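Long-range contacts in synaptotagmin-1 (Arabidopsis thaliana, PDB 7AS6), which helps maintain plasma membrane integrity during freezing and osmotic stress, the part described here being its first C2 domain, a probable calcium-dependent phospholipid-binding module: residues R5-V10 with L136-F141; V14-G19 with N55-E60; Q72-S77 with L95-M100. All coordinates share one frame; numbering follows the deposited sequence.

Interaction 1 of 3, residues R5-V10 with L136-F141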
ATOM      1  N   ARG A   5       9.737  -6.497 -20.842  1.00128.61           N
ATOM      2  CA  ARG A   5       9.389  -7.861 -20.458  1.00119.01           C
ATOM      3  C   ARG A   5       9.639  -8.078 -18.966  1.00107.45           C
ATOM      4  O   ARG A   5      10.661  -7.631 -18.440  1.00101.73           O
ATOM      5  CB  ARG A   5      10.190  -8.864 -21.274  1.00120.00           C
ATOM      6  CG  ARG A   5       9.641  -9.061 -22.673  1.00126.95           C
ATOM      7  CD  ARG A   5       8.417  -9.954 -22.628  1.00130.35           C
ATOM      8  NE  ARG A   5       8.793 -11.348 -22.402  1.00131.98           N
ATOM      9  CZ  ARG A   5       7.995 -12.269 -21.870  1.00133.42           C
ATOM     10  NH1 ARG A   5       8.434 -13.511 -21.712  1.00131.88           N
ATOM     11  NH2 ARG A   5       6.765 -11.946 -21.483  1.00127.91           N
ATOM     12  N   PRO A   6       8.728  -8.754 -18.261  1.00103.14           N
ATOM     13  CA  PRO A   6       8.798  -8.773 -16.792  1.00 91.38           C
ATOM     14  C   PRO A   6       9.944  -9.638 -16.281  1.00 85.86           C
ATOM     15  O   PRO A   6      10.138 -10.772 -16.726  1.00 82.18           O
ATOM     16  CB  PRO A   6       7.431  -9.336 -16.379  1.00 87.41           C
ATOM     17  CG  PRO A   6       6.560  -9.185 -17.594  1.00 94.12           C
ATOM     18  CD  PRO A   6       7.489  -9.380 -18.749  1.00105.03           C
ATOM     19  N   VAL A   7      10.695  -9.087 -15.322  1.00 77.48           N
ATOM     20  CA  VAL A   7      11.823  -9.786 -14.710  1.00 79.55           C
ATOM     21  C   VAL A   7      11.340 -10.798 -13.688  1.00 78.05           C
ATOM     22  O   VAL A   7      11.929 -11.874 -13.524  1.00 72.78           O
ATOM     23  CB  VAL A   7      12.775  -8.771 -14.054  1.00 78.61           C
ATOM     24  CG1 VAL A   7      14.067  -9.447 -13.625  1.00 78.80           C
ATOM     25  CG2 VAL A   7      13.032  -7.608 -14.982  1.00 84.26           C
ATOM     26  N   GLY A   8      10.298 -10.446 -12.954  1.00 75.31           N
ATOM     27  CA  GLY A   8       9.793 -11.302 -11.910  1.00 72.47           C
ATOM     28  C   GLY A   8       8.458 -10.777 -11.437  1.00 70.69           C
ATOM     29  O   GLY A   8       7.819  -9.960 -12.101  1.00 68.55           O
ATOM     30  N   ILE A   9       8.052 -11.256 -10.271  1.00 61.79           N
ATOM     31  CA  ILE A   9       6.781 -10.883  -9.673  1.00 64.34           C
ATOM     32  C   ILE A   9       7.037 -10.522  -8.220  1.00 62.34           C
ATOM     33  O   ILE A   9       7.732 -11.251  -7.505  1.00 61.13           O
ATOM     34  CB  ILE A   9       5.752 -12.020  -9.788  1.00 62.52           C
ATOM     35  CG1 ILE A   9       5.433 -12.284 -11.260  1.00 66.22           C
ATOM     36  CG2 ILE A   9       4.484 -11.670  -9.032  1.00 62.83           C
ATOM     37  CD1 ILE A   9       4.639 -13.543 -11.481  1.00 64.51           C
ATOM     38  N   VAL A  10       6.506  -9.385  -7.787  1.00 60.02           N
ATOM     39  CA  VAL A  10       6.612  -8.970  -6.396  1.00 54.91           C
ATOM     40  C   VAL A  10       5.274  -9.227  -5.716  1.00 57.90           C
ATOM     41  O   VAL A  10       4.215  -8.854  -6.237  1.00 56.78           O
ATOM     42  CB  VAL A  10       7.055  -7.502  -6.280  1.00 54.30           C
ATOM     43  CG1 VAL A  10       6.113  -6.580  -7.035  1.00 55.67           C
ATOM     44  CG2 VAL A  10       7.160  -7.106  -4.828  1.00 52.91           C
ATOM     45  N   LEU A 136       7.009  -7.297   1.322  1.00 51.23           N
ATOM     46  CA  LEU A 136       7.294  -7.580  -0.071  1.00 50.79           C
ATOM     47  C   LEU A 136       8.012  -8.912  -0.159  1.00 52.74           C
ATOM     48  O   LEU A 136       8.886  -9.209   0.662  1.00 55.20           O
ATOM     49  CB  LEU A 136       8.155  -6.489  -0.703  1.00 53.27           C
ATOM     50  CG  LEU A 136       7.696  -5.038  -0.625  1.00 54.91           C
ATOM     51  CD1 LEU A 136       8.665  -4.176  -1.410  1.00 58.53           C
ATOM     52  CD2 LEU A 136       6.279  -4.861  -1.140  1.00 50.16           C
ATOM     53  N   LEU A 137       7.628  -9.720  -1.142  1.00 52.54           N
ATOM     54  CA  LEU A 137       8.348 -10.943  -1.483  1.00 55.39           C
ATOM     55  C   LEU A 137       8.592 -10.926  -2.984  1.00 57.01           C
ATOM     56  O   LEU A 137       7.642 -10.992  -3.770  1.00 52.63           O
ATOM     57  CB  LEU A 137       7.576 -12.196  -1.065  1.00 52.39           C
ATOM     58  CG  LEU A 137       8.202 -13.504  -1.555  1.00 58.56           C
ATOM     59  CD1 LEU A 137       9.594 -13.690  -0.963  1.00 57.64           C
ATOM     60  CD2 LEU A 137       7.315 -14.695  -1.235  1.00 62.44           C
ATOM     61  N   TYR A 138       9.857 -10.837  -3.388  1.00 55.10           N
ATOM     62  CA  TYR A 138      10.194 -10.767  -4.801  1.00 57.55           C
ATOM     63  C   TYR A 138      10.558 -12.157  -5.301  1.00 62.35           C
ATOM     64  O   TYR A 138      11.490 -12.787  -4.788  1.00 63.86           O
ATOM     65  CB  TYR A 138      11.337  -9.787  -5.047  1.00 56.34           C
ATOM     66  CG  TYR A 138      11.716  -9.702  -6.501  1.00 62.69           C
ATOM     67  CD1 TYR A 138      10.749  -9.449  -7.465  1.00 64.75           C
ATOM     68  CD2 TYR A 138      13.034  -9.876  -6.917  1.00 64.24           C
ATOM     69  CE1 TYR A 138      11.078  -9.370  -8.797  1.00 68.59           C
ATOM     70  CE2 TYR A 138      13.375  -9.804  -8.259  1.00 65.67           C
ATOM     71  CZ  TYR A 138      12.384  -9.554  -9.193  1.00 69.77           C
ATOM     72  OH  TYR A 138      12.688  -9.469 -10.533  1.00 74.96           O
ATOM     73  N   LYS A 139       9.815 -12.638  -6.293  1.00 62.52           N
ATOM     74  CA  LYS A 139      10.119 -13.910  -6.935  1.00 65.03           C
ATOM     75  C   LYS A 139      10.585 -13.620  -8.352  1.00 68.01           C
ATOM     76  O   LYS A 139       9.756 -13.379  -9.244  1.00 66.95           O
ATOM     77  CB  LYS A 139       8.899 -14.833  -6.941  1.00 66.08           C
ATOM     78  CG  LYS A 139       8.420 -15.197  -5.547  1.00 65.23           C
ATOM     79  CD  LYS A 139       9.518 -15.887  -4.734  1.00 69.52           C
ATOM     80  CE  LYS A 139       9.371 -17.400  -4.772  1.00 73.24           C
ATOM     81  NZ  LYS A 139      10.345 -18.085  -3.875  1.00 79.01           N
ATOM     82  N   PRO A 140      11.891 -13.584  -8.600  1.00 67.13           N
ATOM     83  CA  PRO A 140      12.380 -13.402  -9.968  1.00 72.73           C
ATOM     84  C   PRO A 140      12.221 -14.683 -10.771  1.00 76.03           C
ATOM     85  O   PRO A 140      12.149 -15.783 -10.216  1.00 75.69           O
ATOM     86  CB  PRO A 140      13.858 -13.058  -9.762  1.00 70.02           C
ATOM     87  CG  PRO A 140      14.213 -13.785  -8.494  1.00 67.22           C
ATOM     88  CD  PRO A 140      12.987 -13.734  -7.626  1.00 66.87           C
ATOM     89  N   PHE A 141      12.145 -14.525 -12.093  1.00 77.28           N
ATOM     90  CA  PHE A 141      12.036 -15.671 -12.990  1.00 85.71           C
ATOM     91  C   PHE A 141      13.412 -16.271 -13.241  1.00 86.24           C
ATOM     92  O   PHE A 141      14.431 -15.591 -13.112  1.00 87.71           O
ATOM     93  CB  PHE A 141      11.405 -15.263 -14.320  1.00 84.41           C
ATOM     94  CG  PHE A 141      10.050 -14.621 -14.186  1.00 79.19           C
ATOM     95  CD1 PHE A 141       9.127 -15.089 -13.267  1.00 77.61           C
ATOM     96  CD2 PHE A 141       9.700 -13.554 -14.991  1.00 74.87           C
ATOM     97  CE1 PHE A 141       7.886 -14.498 -13.150  1.00 75.32           C
ATOM     98  CE2 PHE A 141       8.465 -12.964 -14.881  1.00 75.57           C
ATOM     99  CZ  PHE A 141       7.554 -13.435 -13.961  1.00 76.47           C
TER
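K139 N donates to I9 O over 2.8 Å, meeting the oxygen almost head-on, while the return bond from I9 N to K139 O, 2.9 Å long, comes in from well above the carbonyl plane. These two bonds make I9 and K139 a hydrogen-bonded antiparallel pair, with the non-hydrogen-bonded pairs G8–P140 and V10–Y138 before and after it. A third bond, from F141 N to V7 O at 3.0 Å, lies in the carbonyl plane and extends the pairing past the strand ends. Beyond it F141 folds back across the first segment: with CG anti to its carbonyl carbon (chi1 -57°), the ring lies flat on G8, whose CA stands 3.6 Å from the ring centroid in a CH-pi contact almost along the normal. P6 O meets the edge of the same ring, 3.3 Å from F141 CD2, and I9 packs CG1 against F141 CZ at 3.6 Å. The segments belong to the first and last strands of the C2 beta sandwich, neighbours at the centre of one of its two four-stranded sheets. Strand 57-66 flanks the first strand on its other side, where V7 and G8 both face V66 in a classic beta bulge. On the sheet face opposite I9 and K139, Y138 stretches back along the first strand, its CG anti to the backbone N (chi1 180°), until its OH rests 3.4 Å from V7 CG1. V10 turns to this face too and touches L136, CG2 to CB 4.3 Å, with M100 packed over V10, L136 and Y138. The ammonium of K139 leads away to a salt bridge with D103.

Interaction 2 of 3, residues V14-G19 with N55-E60. With EDO (1,2-ethanediol), chain H; EDO (1,2-ethanediol), chain G.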
ATOM      1  N   VAL A  14      -0.429  -6.119   2.287  1.00 39.03           N
ATOM      2  CA  VAL A  14      -0.822  -5.018   3.153  1.00 41.19           C
ATOM      3  C   VAL A  14      -1.232  -5.626   4.486  1.00 38.97           C
ATOM      4  O   VAL A  14      -2.268  -6.294   4.591  1.00 42.47           O
ATOM      5  CB  VAL A  14      -1.952  -4.177   2.546  1.00 42.68           C
ATOM      6  CG1 VAL A  14      -2.337  -3.053   3.513  1.00 39.70           C
ATOM      7  CG2 VAL A  14      -1.505  -3.597   1.212  1.00 45.73           C
ATOM      8  N   VAL A  15      -0.444  -5.361   5.512  1.00 40.31           N
ATOM      9  CA  VAL A  15      -0.617  -6.036   6.790  1.00 47.63           C
ATOM     10  C   VAL A  15      -1.629  -5.285   7.634  1.00 42.12           C
ATOM     11  O   VAL A  15      -2.718  -5.801   7.910  1.00 44.80           O
ATOM     12  CB  VAL A  15       0.721  -6.172   7.534  1.00 45.69           C
ATOM     13  CG1 VAL A  15       0.509  -6.857   8.873  1.00 48.77           C
ATOM     14  CG2 VAL A  15       1.715  -6.952   6.679  1.00 49.97           C
ATOM     15  N   ARG A  16      -1.273  -4.074   8.056  1.00 45.04           N
ATOM     16  CA  ARG A  16      -2.144  -3.286   8.915  1.00 44.79           C
ATOM     17  C   ARG A  16      -1.761  -1.813   8.818  1.00 46.53           C
ATOM     18  O   ARG A  16      -0.699  -1.455   8.301  1.00 47.36           O
ATOM     19  CB  ARG A  16      -2.066  -3.778  10.364  1.00 46.89           C
ATOM     20  CG  ARG A  16      -0.714  -3.537  11.038  1.00 52.54           C
ATOM     21  CD  ARG A  16      -0.594  -4.282  12.381  1.00 49.32           C
ATOM     22  NE  ARG A  16       0.630  -5.086  12.415  1.00 67.68           N
ATOM     23  CZ  ARG A  16       0.675  -6.416  12.358  1.00 64.27           C
ATOM     24  NH1 ARG A  16      -0.443  -7.123  12.287  1.00 67.36           N
ATOM     25  NH2 ARG A  16       1.846  -7.044  12.377  1.00 74.90           N
ATOM     26  N   ALA A  17      -2.662  -0.962   9.309  1.00 45.27           N
ATOM     27  CA  ALA A  17      -2.358   0.423   9.620  1.00 45.88           C
ATOM     28  C   ALA A  17      -2.552   0.618  11.115  1.00 46.14           C
ATOM     29  O   ALA A  17      -3.367  -0.061  11.745  1.00 45.77           O
ATOM     30  CB  ALA A  17      -3.230   1.405   8.841  1.00 44.83           C
ATOM     31  N   VAL A  18      -1.770   1.526  11.681  1.00 47.92           N
ATOM     32  CA  VAL A  18      -1.776   1.783  13.114  1.00 50.27           C
ATOM     33  C   VAL A  18      -1.833   3.281  13.325  1.00 49.61           C
ATOM     34  O   VAL A  18      -1.088   4.035  12.690  1.00 51.10           O
ATOM     35  CB  VAL A  18      -0.533   1.187  13.806  1.00 55.01           C
ATOM     36  CG1 VAL A  18      -0.493   1.580  15.265  1.00 57.68           C
ATOM     37  CG2 VAL A  18      -0.542  -0.315  13.669  1.00 55.03           C
ATOM     38  N   GLY A  19      -2.722   3.713  14.206  1.00 51.83           N
ATOM     39  CA  GLY A  19      -2.747   5.107  14.597  1.00 50.83           C
ATOM     40  C   GLY A  19      -3.324   6.056  13.577  1.00 51.51           C
ATOM     41  O   GLY A  19      -2.916   7.221  13.532  1.00 51.85           O
ATOM     42  N   ASN A  55      -7.234   1.233  13.496  1.00 43.24           N
ATOM     43  CA  ASN A  55      -6.118   0.284  13.485  1.00 42.81           C
ATOM     44  C   ASN A  55      -6.475  -0.939  12.646  1.00 44.80           C
ATOM     45  O   ASN A  55      -6.475  -2.075  13.128  1.00 43.92           O
ATOM     46  CB  ASN A  55      -5.754  -0.115  14.911  1.00 41.19           C
ATOM     47  CG  ASN A  55      -5.348   1.079  15.740  1.00 50.57           C
ATOM     48  OD1 ASN A  55      -4.228   1.581  15.628  1.00 50.68           O
ATOM     49  ND2 ASN A  55      -6.277   1.575  16.540  1.00 51.13           N
ATOM     50  N   PRO A  56      -6.790  -0.735  11.371  1.00 43.88           N
ATOM     51  CA  PRO A  56      -7.233  -1.853  10.538  1.00 38.46           C
ATOM     52  C   PRO A  56      -6.155  -2.913  10.395  1.00 43.65           C
ATOM     53  O   PRO A  56      -4.963  -2.615  10.309  1.00 39.84           O
ATOM     54  CB  PRO A  56      -7.523  -1.186   9.197  1.00 37.85           C
ATOM     55  CG  PRO A  56      -6.594  -0.020   9.196  1.00 40.55           C
ATOM     56  CD  PRO A  56      -6.566   0.484  10.583  1.00 41.76           C
ATOM     57  N   GLU A  57      -6.604  -4.161  10.346  1.00 42.20           N
ATOM     58  CA  GLU A  57      -5.778  -5.321  10.045  1.00 40.37           C
ATOM     59  C   GLU A  57      -6.323  -5.975   8.782  1.00 37.69           C
ATOM     60  O   GLU A  57      -7.449  -6.482   8.791  1.00 40.42           O
ATOM     61  CB  GLU A  57      -5.819  -6.291  11.215  1.00 45.80           C
ATOM     62  CG  GLU A  57      -4.903  -7.445  11.051  1.00 55.20           C
ATOM     63  CD  GLU A  57      -3.754  -7.367  12.016  1.00 66.12           C
ATOM     64  OE1 GLU A  57      -3.831  -6.541  12.958  1.00 69.67           O
ATOM     65  OE2 GLU A  57      -2.782  -8.129  11.832  1.00 62.80           O
ATOM     66  N   TRP A  58      -5.546  -5.948   7.695  1.00 35.76           N
ATOM     67  CA  TRP A  58      -5.954  -6.505   6.405  1.00 37.21           C
ATOM     68  C   TRP A  58      -5.302  -7.854   6.114  1.00 40.47           C
ATOM     69  O   TRP A  58      -6.000  -8.844   5.889  1.00 41.48           O
ATOM     70  CB  TRP A  58      -5.589  -5.558   5.260  1.00 36.68           C
ATOM     71  CG  TRP A  58      -6.389  -4.319   5.167  1.00 40.09           C
ATOM     72  CD1 TRP A  58      -7.625  -4.190   4.612  1.00 36.89           C
ATOM     73  CD2 TRP A  58      -5.991  -3.013   5.575  1.00 37.45           C
ATOM     74  NE1 TRP A  58      -8.032  -2.889   4.674  1.00 37.75           N
ATOM     75  CE2 TRP A  58      -7.047  -2.142   5.263  1.00 39.05           C
ATOM     76  CE3 TRP A  58      -4.848  -2.495   6.184  1.00 39.61           C
ATOM     77  CZ2 TRP A  58      -7.003  -0.786   5.547  1.00 38.10           C
ATOM     78  CZ3 TRP A  58      -4.801  -1.149   6.462  1.00 41.49           C
ATOM     79  CH2 TRP A  58      -5.867  -0.303   6.125  1.00 38.11           C
ATOM     80  N   ASN A  59      -3.972  -7.893   6.077  1.00 40.95           N
ATOM     81  CA  ASN A  59      -3.217  -9.072   5.648  1.00 42.10           C
ATOM     82  C   ASN A  59      -3.652  -9.523   4.266  1.00 44.27           C
ATOM     83  O   ASN A  59      -3.880 -10.704   4.005  1.00 47.00           O
ATOM     84  CB  ASN A  59      -3.350 -10.202   6.646  1.00 45.37           C
ATOM     85  CG  ASN A  59      -2.574  -9.924   7.877  1.00 48.11           C
ATOM     86  OD1 ASN A  59      -1.426  -9.489   7.803  1.00 50.84           O
ATOM     87  ND2 ASN A  59      -3.206 -10.095   9.023  1.00 53.99           N
ATOM     88  N   GLU A  60      -3.775  -8.559   3.372  1.00 43.68           N
ATOM     89  CA  GLU A  60      -4.294  -8.808   2.043  1.00 40.93           C
ATOM     90  C   GLU A  60      -3.140  -8.749   1.062  1.00 40.05           C
ATOM     91  O   GLU A  60      -2.231  -7.918   1.195  1.00 37.10           O
ATOM     92  CB  GLU A  60      -5.397  -7.787   1.718  1.00 38.78           C
ATOM     93  CG  GLU A  60      -6.750  -8.245   2.274  1.00 38.28           C
ATOM     94  CD  GLU A  60      -7.869  -7.192   2.145  1.00 44.57           C
ATOM     95  OE1 GLU A  60      -7.899  -6.461   1.127  1.00 36.07           O
ATOM     96  OE2 GLU A  60      -8.733  -7.121   3.058  1.00 40.29           O
TER
HETATM   97  C1  EDO H 407      -7.058  -8.918  -2.977  1.00 55.58           C
HETATM   98  O1  EDO H 407      -6.255 -10.104  -3.012  1.00 68.41           O
HETATM   99  C2  EDO H 407      -7.041  -8.359  -1.556  1.00 52.18           C
HETATM  100  O2  EDO H 407      -8.046  -7.333  -1.418  1.00 50.84           O
HETATM  101  C1  EDO G 406     -11.263  -6.389  10.630  1.00 48.89           C
HETATM  102  O1  EDO G 406     -10.452  -7.314   9.868  1.00 40.49           O
HETATM  103  C2  EDO G 406     -10.537  -5.936  11.894  1.00 48.66           C
HETATM  104  O2  EDO G 406      -9.330  -5.249  11.527  1.00 50.10           O
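R16 presents the edge of its guanidinium to E57, and V15 CG1 covers one face of that group, 3.5 Å above the plane and over its centre. The edge contact is a short salt bridge, R16 NH1 to E57 OE2 at 2.6 Å, made although the guanidinium and carboxylate planes are turned 52° apart. A bend in the arginine chain at chi3 (128°) brings the group alongside E57, and a second carboxylate, that of E133, takes R16 NE. The indole of W58 has P56 CB over one face, toward the rim, and E60 OE2 at its edge. V14 lies beside it, pointing the same way, with CG1 3.7 Å from W58 CE3, and A17 CB closes on W58 CZ3 at 3.8 Å. T48 holds the polar ends of both W58 and E60. Here strand 8-18 runs antiparallel to the outer strand 57-66 of the C2 sandwich, but the pairing slips by one residue between V14–E60 and R16–E57: N59 and E60 both face V14 in a G1 beta bulge, with N59 in a left-handed backbone conformation. V15 O consequently receives two amides from the same face of its carbonyl plane, W58 N at 2.8 Å and, longer and more from the flank of the carbonyl, N59 N at 3.1 Å. Farther along, A17 N bonds to P56 O, and N55 OD1 receives G19 N at 3.0 Å from above its amide plane, pinning the strand end where the chain enters the loop carrying the cadmium ligands D24 and D30. Two 1,2-ethanediol molecules, probably from the crystallisation liquor, bind at separate places on strand 57-66: one accepts from E57 N, the other donates to E60 OE1.

Interaction 3 of 3, residues Q72-S77 with L95-M100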
ATOM      1  N   GLN A  72      11.543   1.102 -10.301  1.00 79.71           N
ATOM      2  CA  GLN A  72      10.115   1.117 -10.006  1.00 73.31           C
ATOM      3  C   GLN A  72       9.846   1.239  -8.515  1.00 68.13           C
ATOM      4  O   GLN A  72      10.554   0.656  -7.689  1.00 62.84           O
ATOM      5  CB  GLN A  72       9.455  -0.145 -10.547  1.00 67.28           C
ATOM      6  CG  GLN A  72       9.111  -0.056 -12.005  1.00 72.63           C
ATOM      7  CD  GLN A  72       8.483  -1.326 -12.512  1.00 73.12           C
ATOM      8  OE1 GLN A  72       9.037  -2.408 -12.344  1.00 73.22           O
ATOM      9  NE2 GLN A  72       7.309  -1.207 -13.124  1.00 74.54           N
ATOM     10  N   VAL A  73       8.813   2.009  -8.172  1.00 62.21           N
ATOM     11  CA  VAL A  73       8.428   2.223  -6.785  1.00 60.86           C
ATOM     12  C   VAL A  73       6.936   1.955  -6.647  1.00 59.15           C
ATOM     13  O   VAL A  73       6.152   2.185  -7.574  1.00 58.97           O
ATOM     14  CB  VAL A  73       8.784   3.647  -6.291  1.00 61.34           C
ATOM     15  CG1 VAL A  73      10.193   4.033  -6.726  1.00 64.42           C
ATOM     16  CG2 VAL A  73       7.816   4.645  -6.814  1.00 57.05           C
ATOM     17  N   LEU A  74       6.552   1.424  -5.491  1.00 56.52           N
ATOM     18  CA  LEU A  74       5.150   1.257  -5.144  1.00 52.55           C
ATOM     19  C   LEU A  74       4.659   2.512  -4.446  1.00 54.52           C
ATOM     20  O   LEU A  74       5.398   3.143  -3.691  1.00 58.60           O
ATOM     21  CB  LEU A  74       4.957   0.051  -4.228  1.00 50.28           C
ATOM     22  CG  LEU A  74       5.176  -1.301  -4.902  1.00 54.43           C
ATOM     23  CD1 LEU A  74       5.469  -2.342  -3.850  1.00 50.62           C
ATOM     24  CD2 LEU A  74       3.945  -1.691  -5.715  1.00 51.88           C
ATOM     25  N   GLU A  75       3.412   2.875  -4.697  1.00 52.78           N
ATOM     26  CA  GLU A  75       2.766   3.955  -3.967  1.00 51.52           C
ATOM     27  C   GLU A  75       1.563   3.383  -3.238  1.00 48.74           C
ATOM     28  O   GLU A  75       0.694   2.770  -3.862  1.00 48.37           O
ATOM     29  CB  GLU A  75       2.345   5.064  -4.914  1.00 56.81           C
ATOM     30  CG  GLU A  75       1.997   6.352  -4.223  1.00 61.30           C
ATOM     31  CD  GLU A  75       1.237   7.290  -5.143  1.00 71.30           C
ATOM     32  OE1 GLU A  75       0.094   6.941  -5.516  1.00 69.49           O
ATOM     33  OE2 GLU A  75       1.786   8.358  -5.501  1.00 79.63           O
ATOM     34  N   PHE A  76       1.539   3.539  -1.919  1.00 47.84           N
ATOM     35  CA  PHE A  76       0.403   3.150  -1.099  1.00 47.67           C
ATOM     36  C   PHE A  76      -0.363   4.394  -0.672  1.00 49.73           C
ATOM     37  O   PHE A  76       0.231   5.383  -0.230  1.00 50.99           O
ATOM     38  CB  PHE A  76       0.848   2.387   0.138  1.00 46.57           C
ATOM     39  CG  PHE A  76       1.683   1.174  -0.166  1.00 46.76           C
ATOM     40  CD1 PHE A  76       1.096  -0.087  -0.239  1.00 47.10           C
ATOM     41  CD2 PHE A  76       3.041   1.294  -0.390  1.00 50.08           C
ATOM     42  CE1 PHE A  76       1.867  -1.222  -0.532  1.00 48.77           C
ATOM     43  CE2 PHE A  76       3.825   0.168  -0.689  1.00 50.72           C
ATOM     44  CZ  PHE A  76       3.229  -1.093  -0.751  1.00 47.75           C
ATOM     45  N   SER A  77      -1.681   4.346  -0.789  1.00 45.57           N
ATOM     46  CA  SER A  77      -2.509   5.479  -0.396  1.00 47.82           C
ATOM     47  C   SER A  77      -3.655   4.968   0.448  1.00 45.93           C
ATOM     48  O   SER A  77      -4.400   4.080   0.021  1.00 45.22           O
ATOM     49  CB  SER A  77      -3.015   6.225  -1.617  1.00 49.02           C
ATOM     50  OG  SER A  77      -1.914   6.712  -2.356  1.00 58.07           O
ATOM     51  N   LEU A  95       7.494   3.278  -1.788  1.00 58.06           N
ATOM     52  CA  LEU A  95       8.417   2.211  -1.398  1.00 58.11           C
ATOM     53  C   LEU A  95       9.078   1.663  -2.653  1.00 59.84           C
ATOM     54  O   LEU A  95       8.421   1.001  -3.462  1.00 58.87           O
ATOM     55  CB  LEU A  95       7.706   1.099  -0.632  1.00 55.55           C
ATOM     56  CG  LEU A  95       8.582  -0.116  -0.316  1.00 57.87           C
ATOM     57  CD1 LEU A  95       9.824   0.309   0.440  1.00 60.08           C
ATOM     58  CD2 LEU A  95       7.818  -1.173   0.477  1.00 55.81           C
ATOM     59  N   ALA A  96      10.375   1.929  -2.798  1.00 58.38           N
ATOM     60  CA  ALA A  96      11.095   1.528  -3.996  1.00 59.98           C
ATOM     61  C   ALA A  96      11.307   0.028  -3.995  1.00 59.48           C
ATOM     62  O   ALA A  96      11.549  -0.579  -2.952  1.00 62.89           O
ATOM     63  CB  ALA A  96      12.442   2.242  -4.080  1.00 59.94           C
ATOM     64  N   LEU A  97      11.206  -0.577  -5.176  1.00 58.66           N
ATOM     65  CA  LEU A  97      11.463  -2.002  -5.275  1.00 62.78           C
ATOM     66  C   LEU A  97      12.943  -2.336  -5.104  1.00 64.71           C
ATOM     67  O   LEU A  97      13.266  -3.486  -4.811  1.00 62.43           O
ATOM     68  CB  LEU A  97      10.940  -2.541  -6.607  1.00 62.33           C
ATOM     69  CG  LEU A  97       9.428  -2.440  -6.830  1.00 61.00           C
ATOM     70  CD1 LEU A  97       9.003  -3.311  -8.009  1.00 58.75           C
ATOM     71  CD2 LEU A  97       8.682  -2.823  -5.564  1.00 57.62           C
ATOM     72  N   LYS A  98      13.848  -1.362  -5.243  1.00 60.95           N
ATOM     73  CA  LYS A  98      15.259  -1.658  -5.011  1.00 67.06           C
ATOM     74  C   LYS A  98      15.547  -2.017  -3.558  1.00 67.48           C
ATOM     75  O   LYS A  98      16.691  -2.354  -3.234  1.00 67.56           O
ATOM     76  CB  LYS A  98      16.144  -0.483  -5.451  1.00 67.01           C
ATOM     77  CG  LYS A  98      16.108   0.751  -4.548  1.00 72.04           C
ATOM     78  CD  LYS A  98      16.843   1.928  -5.197  1.00 73.18           C
ATOM     79  CE  LYS A  98      16.691   3.214  -4.400  1.00 73.14           C
ATOM     80  NZ  LYS A  98      16.791   4.430  -5.275  1.00 79.53           N
ATOM     81  N   GLU A  99      14.545  -1.955  -2.685  1.00 64.53           N
ATOM     82  CA  GLU A  99      14.641  -2.462  -1.327  1.00 64.45           C
ATOM     83  C   GLU A  99      14.198  -3.916  -1.203  1.00 65.07           C
ATOM     84  O   GLU A  99      14.362  -4.501  -0.128  1.00 66.25           O
ATOM     85  CB  GLU A  99      13.802  -1.590  -0.385  1.00 65.33           C
ATOM     86  CG  GLU A  99      14.383  -0.206  -0.110  1.00 68.17           C
ATOM     87  CD  GLU A  99      15.703  -0.268   0.637  1.00 78.66           C
ATOM     88  OE1 GLU A  99      16.671   0.386   0.190  1.00 86.72           O
ATOM     89  OE2 GLU A  99      15.784  -0.977   1.669  1.00 80.13           O
ATOM     90  N   MET A 100      13.624  -4.501  -2.260  1.00 63.34           N
ATOM     91  CA  MET A 100      13.247  -5.913  -2.265  1.00 62.80           C
ATOM     92  C   MET A 100      14.467  -6.804  -2.036  1.00 59.75           C
ATOM     93  O   MET A 100      15.608  -6.403  -2.273  1.00 60.65           O
ATOM     94  CB  MET A 100      12.622  -6.325  -3.604  1.00 59.80           C
ATOM     95  CG  MET A 100      11.289  -5.691  -3.983  1.00 62.70           C
ATOM     96  SD  MET A 100      10.741  -6.362  -5.583  1.00 63.95           S
ATOM     97  CE  MET A 100      12.157  -5.986  -6.622  1.00 62.38           C
TER
HETATM   98  O   HOH W   1      13.393   1.281  -7.453  1.00 71.56           O
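L74 and L97 each set CG anti to the carbonyl carbon, at chi1 -70° and -63°, and their side chains meet at about a right angle, L74 CD1 against L97 CD2 at 3.7 Å. A similar first torsion in F76 (-56°) swings the phenyl ring back so that L95 CB lies in its plane, 4.0 Å from the edge atom F76 CE2. Backbone bonds hold these groups in step: L74 and L95 form a hydrogen-bonded antiparallel pair, with L74 N 2.8 Å from L95 O, and L97 N donates to Q72 O at 2.9 Å within the carbonyl plane. On the other face of the sheet V73 leans CG1 on A96 CB at 3.9 Å. Past A96 the chain leaves the strand through a short 3-10 turn, 97-99, while the amide of Q72 is fixed by S38 and by backbone N-H groups of R67 and D68. L136 of the facing sheet closes over L74 and L95, and L132 over F76. Strands 73-80 and 88-96 thus form an antiparallel beta hairpin at the border of one sheet, with its leucines and phenylalanine in the hydrophobic core of the C2 beta sandwich.

In the fold
From the N terminus, the first strand, 8-18, serves two contacts in turn. Its start pairs with the end of strand 131-140 in interaction 1, closing a loop over nearly the whole domain, and its end pairs with strand 57-66 in interaction 2, closing a shorter loop. Interaction 3 then joins strands 73-80 and 88-96. Interactions 2 and 3 follow one another in series, and both fall within the span of interaction 1; none cross. Interactions 1 and 2 lie in the same sheet, about 24 Å apart between centres. Interaction 3 belongs to the opposing sheet and meets interaction 1 across the core of the sandwich, their centres about 13 Å apart.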